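Local coordinates for enterobactin synthetase component F-related protein (Vibrio cholerae serotype O1, PDB 4OXI) that binds glycyl-adenosine-5'-phosphate as an adenylation domain, probably activating glycine with ATP for a lipopolysaccharide modification pathway that gives resistance to antimicrobial peptides, at residues N358-T363 and G415-S420; G386-F389 and C393-I396; A438-E443 and W447-D452; I453-N458 and I462-R467. All blocks are in the same frame, centred on the assembly; numbering follows the deposited sequence.

Contact 1. Residues N358-T363 and G415-S420. With GAP (glycyl-adenosine-5'-phosphate), chain B.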
# COMPACT_ATOMS: atom_id res chain seq x y z
N ASN A 358 -16.28 2.76 -2.22
CA ASN A 358 -15.26 3.71 -1.77
C ASN A 358 -14.65 3.14 -0.50
O ASN A 358 -15.39 2.78 0.42
CB ASN A 358 -15.88 5.09 -1.49
CG ASN A 358 -14.84 6.20 -1.30
OD1 ASN A 358 -13.65 6.01 -1.60
ND2 ASN A 358 -15.29 7.36 -0.84
N LEU A 359 -13.33 3.02 -0.43
CA LEU A 359 -12.68 2.54 0.78
C LEU A 359 -11.79 3.64 1.33
O LEU A 359 -11.12 4.32 0.55
CB LEU A 359 -11.79 1.32 0.50
CG LEU A 359 -12.39 -0.01 0.09
CD1 LEU A 359 -11.29 -1.09 -0.13
CD2 LEU A 359 -13.35 -0.45 1.14
N TYR A 360 -11.76 3.80 2.65
CA TYR A 360 -10.89 4.80 3.27
C TYR A 360 -10.06 4.21 4.41
O TYR A 360 -10.55 3.41 5.20
CB TYR A 360 -11.68 6.03 3.79
CG TYR A 360 -10.94 6.77 4.89
CD1 TYR A 360 -10.08 7.83 4.59
CD2 TYR A 360 -11.05 6.38 6.22
CE1 TYR A 360 -9.36 8.48 5.60
CE2 TYR A 360 -10.33 7.01 7.22
CZ TYR A 360 -9.49 8.06 6.91
OH TYR A 360 -8.78 8.69 7.92
N GLY A 361 -8.81 4.67 4.51
CA GLY A 361 -7.98 4.37 5.65
C GLY A 361 -6.51 4.65 5.35
O GLY A 361 -6.10 4.66 4.18
N PRO A 362 -5.72 4.89 6.40
CA PRO A 362 -4.28 5.11 6.27
C PRO A 362 -3.53 3.80 6.50
O PRO A 362 -4.09 2.85 7.09
CB PRO A 362 -3.99 6.09 7.40
CG PRO A 362 -4.94 5.67 8.48
CD PRO A 362 -6.20 5.19 7.77
N THR A 363 -2.29 3.75 6.04
CA THR A 363 -1.46 2.57 6.22
C THR A 363 -1.35 2.23 7.70
O THR A 363 -1.27 1.06 8.07
CB THR A 363 -0.07 2.82 5.61
OG1 THR A 363 -0.22 3.13 4.21
CG2 THR A 363 0.85 1.60 5.78
N GLY A 415 -14.74 17.64 12.33
CA GLY A 415 -13.43 17.66 12.97
C GLY A 415 -12.49 16.58 12.45
O GLY A 415 -12.71 15.99 11.38
N GLU A 416 -11.42 16.34 13.20
CA GLU A 416 -10.42 15.36 12.79
C GLU A 416 -10.86 13.95 13.16
O GLU A 416 -11.32 13.71 14.27
CB GLU A 416 -9.07 15.68 13.42
CG GLU A 416 -8.06 14.56 13.22
CD GLU A 416 -6.66 14.95 13.65
OE1 GLU A 416 -6.50 16.04 14.22
OE2 GLU A 416 -5.73 14.15 13.40
N LEU A 417 -10.70 13.03 12.22
CA LEU A 417 -11.06 11.63 12.43
C LEU A 417 -10.00 10.90 13.25
O LEU A 417 -8.81 11.02 12.96
CB LEU A 417 -11.23 10.93 11.08
CG LEU A 417 -11.81 9.52 11.08
CD1 LEU A 417 -13.19 9.55 11.69
CD2 LEU A 417 -11.88 8.97 9.65
N LEU A 418 -10.44 10.16 14.27
CA LEU A 418 -9.53 9.37 15.09
C LEU A 418 -9.84 7.90 14.87
O LEU A 418 -11.00 7.52 14.73
CB LEU A 418 -9.72 9.70 16.57
CG LEU A 418 -9.53 11.15 17.02
CD1 LEU A 418 -9.71 11.26 18.52
CD2 LEU A 418 -8.16 11.63 16.63
N LEU A 419 -8.80 7.07 14.83
CA LEU A 419 -8.98 5.66 14.54
C LEU A 419 -8.52 4.82 15.73
O LEU A 419 -7.59 5.19 16.45
CB LEU A 419 -8.18 5.27 13.29
CG LEU A 419 -8.40 6.18 12.08
CD1 LEU A 419 -7.44 5.82 10.97
CD2 LEU A 419 -9.84 6.07 11.59
N SER A 420 -9.18 3.68 15.93
CA SER A 420 -8.75 2.74 16.95
C SER A 420 -9.21 1.35 16.56
O SER A 420 -9.89 1.17 15.55
CB SER A 420 -9.34 3.11 18.30
OG SER A 420 -10.76 3.00 18.25
N GAP B . -4.22 2.39 2.82
CA GAP B . -4.79 3.12 1.65
C GAP B . -4.02 4.42 1.52
O GAP B . -4.24 5.22 0.63
PA GAP B . -1.99 5.93 2.59
O1A GAP B . -1.43 5.83 3.99
O2A GAP B . -1.06 5.93 1.38
O3A GAP B . -3.00 4.69 2.51
C5' GAP B . -3.76 7.52 3.68
O5' GAP B . -2.92 7.24 2.57
C4' GAP B . -4.48 8.83 3.44
O4' GAP B . -5.09 8.81 2.15
C3' GAP B . -5.64 9.06 4.38
O3' GAP B . -5.20 9.61 5.62
C2' GAP B . -6.51 10.01 3.58
O2' GAP B . -5.97 11.32 3.60
C1' GAP B . -6.29 9.57 2.15
N9 GAP B . -7.41 8.69 1.73
C8 GAP B . -7.39 7.35 1.74
N7 GAP B . -8.56 6.84 1.27
C5 GAP B . -9.36 7.89 0.97
C6 GAP B . -10.73 8.06 0.46
N6 GAP B . -11.50 6.98 0.14
N1 GAP B . -11.18 9.33 0.30
C2 GAP B . -10.42 10.41 0.60
N3 GAP B . -9.17 10.32 1.08
C4 GAP B . -8.59 9.11 1.27
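Tyr-360 and Leu-417 approach from opposite directions, the methyl CD2 of the leucine settling obliquely against the outer end of the phenol, 3.5 Å from CE2 and almost as near CZ and OH. Leu-417 reaches this spot because its CG stands anti to the backbone N (chi1 -171°), which carries CD2 out from strand 416-419. Two residues on, Leu-419 points CD1 at the CG-CD side of Pro-362, which reaches toward it; at 3.5 Å from Leu-419 CD1 to Pro-362 CD, this is tighter than ordinary van der Waals contact. Its second methyl, CD2, comes to the edge of the Tyr-360 ring, so the two leucines form a two-knobbed ridge against the phenol and the proline. Away from the leucines, Tyr-360 CD1 lies 3.7 Å from GAP C5, which sits at the edge of the tyrosine ring. The segment 358-363 then grips the ligand from adenine to phosphate. The amino group N6 of GAP is held twice, by Leu-359 O at 2.7 Å and by Asn-358 OD1 at 2.9 Å. Farther along, Thr-363 N and Thr-363 OG1 both donate to the phosphate oxygen O1A of GAP, each at 3.0 Å. The phenol OH is hydrogen-bonded to Asp-452. A purely apolar join to strand 416-419 thus backs a polar wall, whose pair of acceptors at N6 suits the exocyclic amine of adenine.

Contact 2. Residues G386-F389 and C393-I396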
# COMPACT_ATOMS: atom_id res chain seq x y z
N GLY A 386 -17.94 6.82 4.29
CA GLY A 386 -18.89 5.85 4.81
C GLY A 386 -18.82 5.61 6.29
O GLY A 386 -18.80 6.56 7.10
N ARG A 387 -18.81 4.34 6.67
CA ARG A 387 -18.71 3.97 8.07
C ARG A 387 -17.76 2.80 8.25
O ARG A 387 -17.41 2.13 7.27
CB ARG A 387 -20.09 3.64 8.64
CG ARG A 387 -20.91 2.73 7.74
CD ARG A 387 -22.20 2.23 8.44
NE ARG A 387 -23.07 3.33 8.84
CZ ARG A 387 -23.51 3.51 10.08
NH1 ARG A 387 -24.29 4.55 10.37
NH2 ARG A 387 -23.18 2.65 11.03
N ALA A 388 -17.37 2.55 9.49
CA ALA A 388 -16.36 1.57 9.81
C ALA A 388 -16.87 0.16 9.64
O ALA A 388 -18.07 -0.10 9.77
CB ALA A 388 -15.88 1.76 11.25
N PHE A 389 -15.95 -0.77 9.37
CA PHE A 389 -16.29 -2.18 9.36
C PHE A 389 -16.77 -2.62 10.73
O PHE A 389 -17.68 -3.42 10.84
CB PHE A 389 -15.06 -3.00 8.97
CG PHE A 389 -14.58 -2.75 7.58
CD1 PHE A 389 -15.38 -3.03 6.49
CD2 PHE A 389 -13.31 -2.24 7.35
CE1 PHE A 389 -14.94 -2.80 5.19
CE2 PHE A 389 -12.86 -2.01 6.05
CZ PHE A 389 -13.68 -2.29 4.98
N CYS A 393 -14.92 2.03 16.54
CA CYS A 393 -13.58 2.26 15.99
C CYS A 393 -13.25 3.70 15.66
O CYS A 393 -12.08 4.06 15.49
CB CYS A 393 -13.37 1.42 14.71
SG CYS A 393 -13.06 -0.30 15.08
N LEU A 394 -14.28 4.53 15.52
CA LEU A 394 -14.08 5.88 15.02
C LEU A 394 -14.50 6.92 16.05
O LEU A 394 -15.49 6.73 16.76
CB LEU A 394 -14.91 6.09 13.76
CG LEU A 394 -14.66 5.15 12.58
CD1 LEU A 394 -15.51 5.56 11.41
CD2 LEU A 394 -13.19 5.16 12.19
N ALA A 395 -13.75 8.01 16.12
CA ALA A 395 -14.17 9.19 16.85
C ALA A 395 -13.76 10.43 16.08
O ALA A 395 -12.89 10.37 15.21
CB ALA A 395 -13.59 9.20 18.26
N ILE A 396 -14.40 11.55 16.41
CA ILE A 396 -14.13 12.82 15.76
C ILE A 396 -13.81 13.82 16.86
O ILE A 396 -14.49 13.88 17.87
CB ILE A 396 -15.36 13.30 14.99
CG1 ILE A 396 -15.77 12.28 13.93
CG2 ILE A 396 -15.12 14.66 14.35
CD1 ILE A 396 -17.08 12.62 13.23
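Ala-388 lays its methyl against the branch of Leu-394, with Ala-388 CB 3.8 Å from Leu-394 CD1 and equally near CG. Leu-394 offers that end because its CG lies anti to the carbonyl carbon (chi1 -58°), which sends CD1 across to the alanine, where it also comes within 4.0 Å of Ala-388 N. A looser touch is made by Cys-393, whose CB stands 4.3 Å from Ala-388 CB. One small methyl therefore meets two consecutive residues, and the contact is apolar throughout. The backbones stay apart: the nearest pair, Ala-388 CA and Cys-393 CA, is separated by 6.8 Å, too wide for a sheet ladder, and each strand finds its backbone partners elsewhere. Arg-387 pairs with Tyr-371, whereas Leu-394 pairs with Phe-406 and Cys-393 with Ser-420. The short connection thus passes the chain from one sheet to another, and the side chains of Ala-388 and Leu-394 pack at the changeover. Strand 387-388 is an edge strand of the mixed sheet that includes 356-360 and 370-373, while strand 394-397 belongs to the antiparallel sheet, between 403-405 and 416-419. Phe-389 packs on helix 236-249, and Leu-394 also touches Leu-461 of strand 460-466.

Contact 3. Residues A438-E443 and W447-D452. With GAP (glycyl-adenosine-5'-phosphate), chain B.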
# COMPACT_ATOMS: atom_id res chain seq x y z
N ALA A 438 1.26 11.16 17.32
CA ALA A 438 0.14 10.67 16.51
C ALA A 438 -0.77 9.71 17.27
O ALA A 438 -1.96 9.60 16.98
CB ALA A 438 0.64 10.03 15.22
N PHE A 439 -0.21 9.01 18.25
CA PHE A 439 -0.95 8.00 19.00
C PHE A 439 -1.11 8.48 20.44
O PHE A 439 -0.20 9.10 20.99
CB PHE A 439 -0.19 6.67 18.99
CG PHE A 439 -0.02 6.07 17.62
CD1 PHE A 439 -0.78 4.97 17.24
CD2 PHE A 439 0.90 6.59 16.71
CE1 PHE A 439 -0.62 4.39 15.99
CE2 PHE A 439 1.05 6.02 15.46
CZ PHE A 439 0.29 4.92 15.10
N PHE A 440 -2.27 8.21 21.04
CA PHE A 440 -2.49 8.57 22.44
C PHE A 440 -3.54 7.68 23.08
O PHE A 440 -4.38 7.08 22.39
CB PHE A 440 -2.90 10.04 22.56
CG PHE A 440 -4.26 10.34 22.00
CD1 PHE A 440 -4.41 10.60 20.65
CD2 PHE A 440 -5.38 10.35 22.82
CE1 PHE A 440 -5.66 10.87 20.12
CE2 PHE A 440 -6.64 10.63 22.29
CZ PHE A 440 -6.78 10.88 20.95
N GLN A 441 -3.49 7.58 24.40
CA GLN A 441 -4.45 6.77 25.15
C GLN A 441 -5.63 7.62 25.55
O GLN A 441 -5.49 8.81 25.79
CB GLN A 441 -3.80 6.19 26.40
CG GLN A 441 -2.87 5.04 26.13
CD GLN A 441 -3.63 3.77 25.84
OE1 GLN A 441 -4.81 3.65 26.18
NE2 GLN A 441 -2.96 2.80 25.21
N HIS A 442 -6.80 7.00 25.63
CA HIS A 442 -7.97 7.72 26.08
C HIS A 442 -9.00 6.73 26.58
O HIS A 442 -9.54 5.95 25.80
CB HIS A 442 -8.55 8.55 24.94
CG HIS A 442 -9.77 9.31 25.32
ND1 HIS A 442 -9.72 10.56 25.91
CD2 HIS A 442 -11.09 9.01 25.20
CE1 HIS A 442 -10.95 10.99 26.12
NE2 HIS A 442 -11.80 10.07 25.71
N GLU A 443 -9.24 6.77 27.89
CA GLU A 443 -10.20 5.88 28.54
C GLU A 443 -10.07 4.44 28.07
O GLU A 443 -11.02 3.86 27.52
CB GLU A 443 -11.63 6.40 28.34
CG GLU A 443 -11.85 7.79 28.93
CD GLU A 443 -13.23 8.35 28.63
OE1 GLU A 443 -14.05 7.65 27.99
OE2 GLU A 443 -13.49 9.52 29.02
N TRP A 447 -5.87 5.50 20.56
CA TRP A 447 -6.41 6.21 19.41
C TRP A 447 -5.31 6.73 18.50
O TRP A 447 -4.20 7.00 18.96
CB TRP A 447 -7.29 7.38 19.86
CG TRP A 447 -8.57 6.95 20.46
CD1 TRP A 447 -8.86 6.81 21.79
CD2 TRP A 447 -9.77 6.59 19.75
NE1 TRP A 447 -10.16 6.40 21.95
CE2 TRP A 447 -10.74 6.24 20.72
CE3 TRP A 447 -10.11 6.51 18.40
CZ2 TRP A 447 -12.03 5.83 20.37
CZ3 TRP A 447 -11.39 6.11 18.05
CH2 TRP A 447 -12.33 5.78 19.03
N TYR A 448 -5.62 6.90 17.22
CA TYR A 448 -4.67 7.46 16.25
C TYR A 448 -5.25 8.69 15.57
O TYR A 448 -6.38 8.66 15.07
CB TYR A 448 -4.28 6.41 15.20
CG TYR A 448 -3.53 6.93 13.99
CD1 TYR A 448 -2.18 7.29 14.07
CD2 TYR A 448 -4.16 7.04 12.76
CE1 TYR A 448 -1.50 7.76 12.95
CE2 TYR A 448 -3.50 7.51 11.65
CZ TYR A 448 -2.17 7.86 11.75
OH TYR A 448 -1.54 8.32 10.63
N ARG A 449 -4.47 9.77 15.54
CA ARG A 449 -4.87 11.00 14.87
C ARG A 449 -4.60 10.89 13.39
O ARG A 449 -3.45 10.98 12.96
CB ARG A 449 -4.09 12.20 15.42
CG ARG A 449 -4.11 12.34 16.93
CD ARG A 449 -3.24 13.52 17.35
NE ARG A 449 -2.99 13.52 18.79
CZ ARG A 449 -3.82 14.06 19.67
NH1 ARG A 449 -4.95 14.62 19.25
NH2 ARG A 449 -3.53 14.02 20.97
N SER A 450 -5.66 10.74 12.60
CA SER A 450 -5.51 10.48 11.17
C SER A 450 -4.99 11.70 10.43
O SER A 450 -4.27 11.58 9.43
CB SER A 450 -6.85 10.04 10.57
OG SER A 450 -7.73 11.14 10.51
N GLY A 451 -5.36 12.88 10.92
CA GLY A 451 -5.01 14.11 10.23
C GLY A 451 -6.08 14.46 9.22
O GLY A 451 -6.05 15.54 8.62
N ASP A 452 -7.04 13.55 9.04
CA ASP A 452 -8.11 13.77 8.08
C ASP A 452 -9.27 14.52 8.73
O ASP A 452 -9.72 14.18 9.83
CB ASP A 452 -8.61 12.44 7.50
CG ASP A 452 -7.55 11.72 6.68
OD1 ASP A 452 -7.04 12.32 5.72
OD2 ASP A 452 -7.22 10.55 7.01
N GAP B . -4.22 2.39 2.82
CA GAP B . -4.79 3.12 1.65
C GAP B . -4.02 4.42 1.52
O GAP B . -4.24 5.22 0.63
PA GAP B . -1.99 5.93 2.59
O1A GAP B . -1.43 5.83 3.99
O2A GAP B . -1.06 5.93 1.38
O3A GAP B . -3.00 4.69 2.51
C5' GAP B . -3.76 7.52 3.68
O5' GAP B . -2.92 7.24 2.57
C4' GAP B . -4.48 8.83 3.44
O4' GAP B . -5.09 8.81 2.15
C3' GAP B . -5.64 9.06 4.38
O3' GAP B . -5.20 9.61 5.62
C2' GAP B . -6.51 10.01 3.58
O2' GAP B . -5.97 11.32 3.60
C1' GAP B . -6.29 9.57 2.15
N9 GAP B . -7.41 8.69 1.73
C8 GAP B . -7.39 7.35 1.74
N7 GAP B . -8.56 6.84 1.27
C5 GAP B . -9.36 7.89 0.97
C6 GAP B . -10.73 8.06 0.46
N6 GAP B . -11.50 6.98 0.14
N1 GAP B . -11.18 9.33 0.30
C2 GAP B . -10.42 10.41 0.60
N3 GAP B . -9.17 10.32 1.08
C4 GAP B . -8.59 9.11 1.27
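Phe-440 and Trp-447 form the hydrogen-bonded pair of a short antiparallel ladder, with Trp-447 N to Phe-440 O at 2.8 Å and a longer return bond from Phe-440 N to Trp-447 O. Arg-449 N adds a nearly straight bond (176°) to Ala-438 O. Farther down the strand, Asp-452 takes both ribose hydroxyls of the ligand in a two-pronged grip: GAP O2' donates to Asp-452 OD1 and GAP O3' to Asp-452 OD2, each at 2.6 Å. The carboxylate is also held by Arg-466 and His-463, which would fix its rotation. Just before it, Ser-450 OG accepts from Asp-452 N at 2.9 Å, closing an ST turn.

Outside the ladder, the Phe-440 ring is sandwiched. On one face the guanidinium of Arg-449 lies flat, centres 4.2 Å apart and planes at 25°; on the opposite face Trp-447 CB makes a CH-pi contact, 4.0 Å from the ring centroid. The chain of Arg-449 is extended from CG to NE, which carries the guanidinium across the ring. His-442 CB touches the indole at Trp-447 CD1, 3.6 Å away, completing an aromatic cluster. On the other face of the sheet, Phe-439 and Tyr-448 meet obliquely, planes at 48°, with Tyr-448 CD1 over the phenylalanine face, while Ala-438 CB touches Tyr-448 CE1 more loosely. The whole is a beta hairpin whose second strand runs on into the nucleotide site, where it carries the ribose-binding aspartate characteristic of adenylate-forming enzymes.

Contact 4. Residues I453-N458 and I462-R467. With GAP (glycyl-adenosine-5'-phosphate), chain B.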
# COMPACT_ATOMS: atom_id res chain seq x y z
N ILE A 453 -9.76 15.55 8.04
CA ILE A 453 -10.88 16.35 8.52
C ILE A 453 -12.16 15.81 7.89
O ILE A 453 -12.25 15.71 6.66
CB ILE A 453 -10.70 17.84 8.12
CG1 ILE A 453 -9.40 18.38 8.74
CG2 ILE A 453 -11.91 18.68 8.54
CD1 ILE A 453 -9.30 18.14 10.24
N VAL A 454 -13.14 15.43 8.72
CA VAL A 454 -14.38 14.85 8.20
C VAL A 454 -15.62 15.53 8.76
O VAL A 454 -15.56 16.27 9.75
CB VAL A 454 -14.48 13.36 8.54
CG1 VAL A 454 -13.26 12.61 8.00
CG2 VAL A 454 -14.60 13.17 10.04
N THR A 455 -16.76 15.27 8.12
CA THR A 455 -18.05 15.63 8.69
C THR A 455 -18.99 14.42 8.71
O THR A 455 -18.95 13.58 7.81
CB THR A 455 -18.70 16.82 7.95
OG1 THR A 455 -19.92 17.18 8.61
CG2 THR A 455 -19.01 16.45 6.53
N LYS A 456 -19.83 14.31 9.74
CA LYS A 456 -20.83 13.26 9.78
C LYS A 456 -22.14 13.78 9.19
O LYS A 456 -22.74 14.71 9.73
CB LYS A 456 -21.06 12.75 11.19
CG LYS A 456 -22.01 11.56 11.25
CD LYS A 456 -22.12 11.01 12.65
CE LYS A 456 -23.11 9.85 12.72
NZ LYS A 456 -23.31 9.41 14.14
N SER A 457 -22.58 13.18 8.09
CA SER A 457 -23.77 13.66 7.41
C SER A 457 -24.62 12.49 6.99
O SER A 457 -24.13 11.55 6.37
CB SER A 457 -23.38 14.48 6.18
OG SER A 457 -24.54 14.93 5.51
N ASN A 458 -25.90 12.53 7.37
CA ASN A 458 -26.85 11.46 7.06
C ASN A 458 -26.31 10.09 7.50
O ASN A 458 -26.53 9.08 6.84
CB ASN A 458 -27.23 11.48 5.57
CG ASN A 458 -28.61 10.88 5.30
OD1 ASN A 458 -29.34 10.53 6.23
ND2 ASN A 458 -28.96 10.77 4.03
N ILE A 462 -18.01 12.18 5.54
CA ILE A 462 -17.58 12.80 4.29
C ILE A 462 -16.17 13.35 4.52
O ILE A 462 -15.94 14.04 5.50
CB ILE A 462 -18.48 13.98 3.91
CG1 ILE A 462 -19.95 13.57 3.92
CG2 ILE A 462 -18.05 14.57 2.57
CD1 ILE A 462 -20.27 12.51 2.94
N HIS A 463 -15.24 13.04 3.61
CA HIS A 463 -13.85 13.48 3.79
C HIS A 463 -13.72 14.87 3.24
O HIS A 463 -14.03 15.09 2.07
CB HIS A 463 -12.88 12.54 3.08
CG HIS A 463 -11.43 12.90 3.27
ND1 HIS A 463 -10.80 13.85 2.50
CD2 HIS A 463 -10.50 12.43 4.13
CE1 HIS A 463 -9.53 13.96 2.89
NE2 HIS A 463 -9.33 13.11 3.88
N LEU A 464 -13.25 15.81 4.06
CA LEU A 464 -13.20 17.23 3.69
C LEU A 464 -11.80 17.74 3.32
O LEU A 464 -11.65 18.74 2.62
CB LEU A 464 -13.78 18.09 4.81
CG LEU A 464 -15.25 17.80 5.15
CD1 LEU A 464 -15.71 18.56 6.38
CD2 LEU A 464 -16.16 18.12 3.96
N GLY A 465 -10.77 17.03 3.78
CA GLY A 465 -9.40 17.47 3.55
C GLY A 465 -8.53 17.12 4.74
O GLY A 465 -8.87 16.23 5.52
N ARG A 466 -7.42 17.83 4.88
CA ARG A 466 -6.43 17.52 5.90
C ARG A 466 -5.98 18.79 6.60
O ARG A 466 -6.09 19.88 6.06
CB ARG A 466 -5.23 16.80 5.28
CG ARG A 466 -5.51 15.36 4.85
CD ARG A 466 -4.23 14.57 4.56
NE ARG A 466 -3.31 14.53 5.70
CZ ARG A 466 -3.35 13.64 6.69
NH1 ARG A 466 -4.30 12.71 6.71
NH2 ARG A 466 -2.45 13.69 7.67
N ARG A 467 -5.45 18.64 7.82
CA ARG A 467 -4.91 19.78 8.54
C ARG A 467 -3.42 19.98 8.27
O ARG A 467 -2.82 20.94 8.75
CB ARG A 467 -5.13 19.60 10.04
CG ARG A 467 -4.71 18.24 10.55
CD ARG A 467 -4.12 18.35 11.96
NE ARG A 467 -4.04 17.05 12.63
CZ ARG A 467 -3.07 16.16 12.43
NH1 ARG A 467 -2.09 16.42 11.57
NH2 ARG A 467 -3.09 15.01 13.09
N GAP B . -4.22 2.39 2.82
CA GAP B . -4.79 3.12 1.65
C GAP B . -4.02 4.42 1.52
O GAP B . -4.24 5.22 0.63
PA GAP B . -1.99 5.93 2.59
O1A GAP B . -1.43 5.83 3.99
O2A GAP B . -1.06 5.93 1.38
O3A GAP B . -3.00 4.69 2.51
C5' GAP B . -3.76 7.52 3.68
O5' GAP B . -2.92 7.24 2.57
C4' GAP B . -4.48 8.83 3.44
O4' GAP B . -5.09 8.81 2.15
C3' GAP B . -5.64 9.06 4.38
O3' GAP B . -5.20 9.61 5.62
C2' GAP B . -6.51 10.01 3.58
O2' GAP B . -5.97 11.32 3.60
C1' GAP B . -6.29 9.57 2.15
N9 GAP B . -7.41 8.69 1.73
C8 GAP B . -7.39 7.35 1.74
N7 GAP B . -8.56 6.84 1.27
C5 GAP B . -9.36 7.89 0.97
C6 GAP B . -10.73 8.06 0.46
N6 GAP B . -11.50 6.98 0.14
N1 GAP B . -11.18 9.33 0.30
C2 GAP B . -10.42 10.41 0.60
N3 GAP B . -9.17 10.32 1.08
C4 GAP B . -8.59 9.11 1.27
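A classic beta bulge interrupts the antiparallel hairpin of strands 445-457 and 460-466, where Leu-464 and Gly-465 both face Ile-453. Ile-453 N donates to Gly-465 O at 2.8 Å, and Ile-453 O receives Leu-464 N at the same length, so one residue is gripped by two on the partner strand. Beyond the bulge, regular pairing resumes: Thr-455 and Ile-462 exchange two bonds, Ile-462 N to Thr-455 O at 2.8 Å and Thr-455 N to Ile-462 O at 3.0 Å.

Over this pair the side chains lie alongside each other, Thr-455 CG2 being 3.6 Å from Ile-462 CB. Leu-464 slants across the same threonine, its CD1 3.8 Å from Thr-455 CB. Val-454 and His-463 point to the other face of the sheet. A chi1 of -178° swings the His-463 ring away from its own backbone N and toward the ligand, turning a face of the imidazole to the C2-N3 side of the adenine: GAP N3 sits over the ring centre, 3.9 Å above the plane, and His-463 CG is 3.8 Å from GAP C2. Arg-466, bent at chi3, brings NH1 near the ribose, while its NH2 forms a salt bridge with Asp-468. The bonds joining the strands are thus all backbone ones, while the polar ends of His-463 and Arg-466 converge on Asp-452; these two pocket residues would steady the carboxylate and probably favour its negative charge beside the ribose.

In the fold
Contacts 1 and 2 are buried, small and wholly apolar across their segments, whereas contact 3 is partly buried and contact 4 lies at the surface; both of these are hairpins knit by backbone hydrogen bonds. Strand 445-457 serves contacts 3 and 4, and its neighbour 416-419 connects them to contact 1, which in turn adjoins strand 394-397 of contact 2. Ligand atoms are touched by contacts 1, 3 and 4, from adenine and phosphate to ribose. The aspartate of contact 3 is where side chains of contacts 1 and 4 meet. Contact 2 stays farther out, the Leu-394 side chain about 11 Å from the ligand.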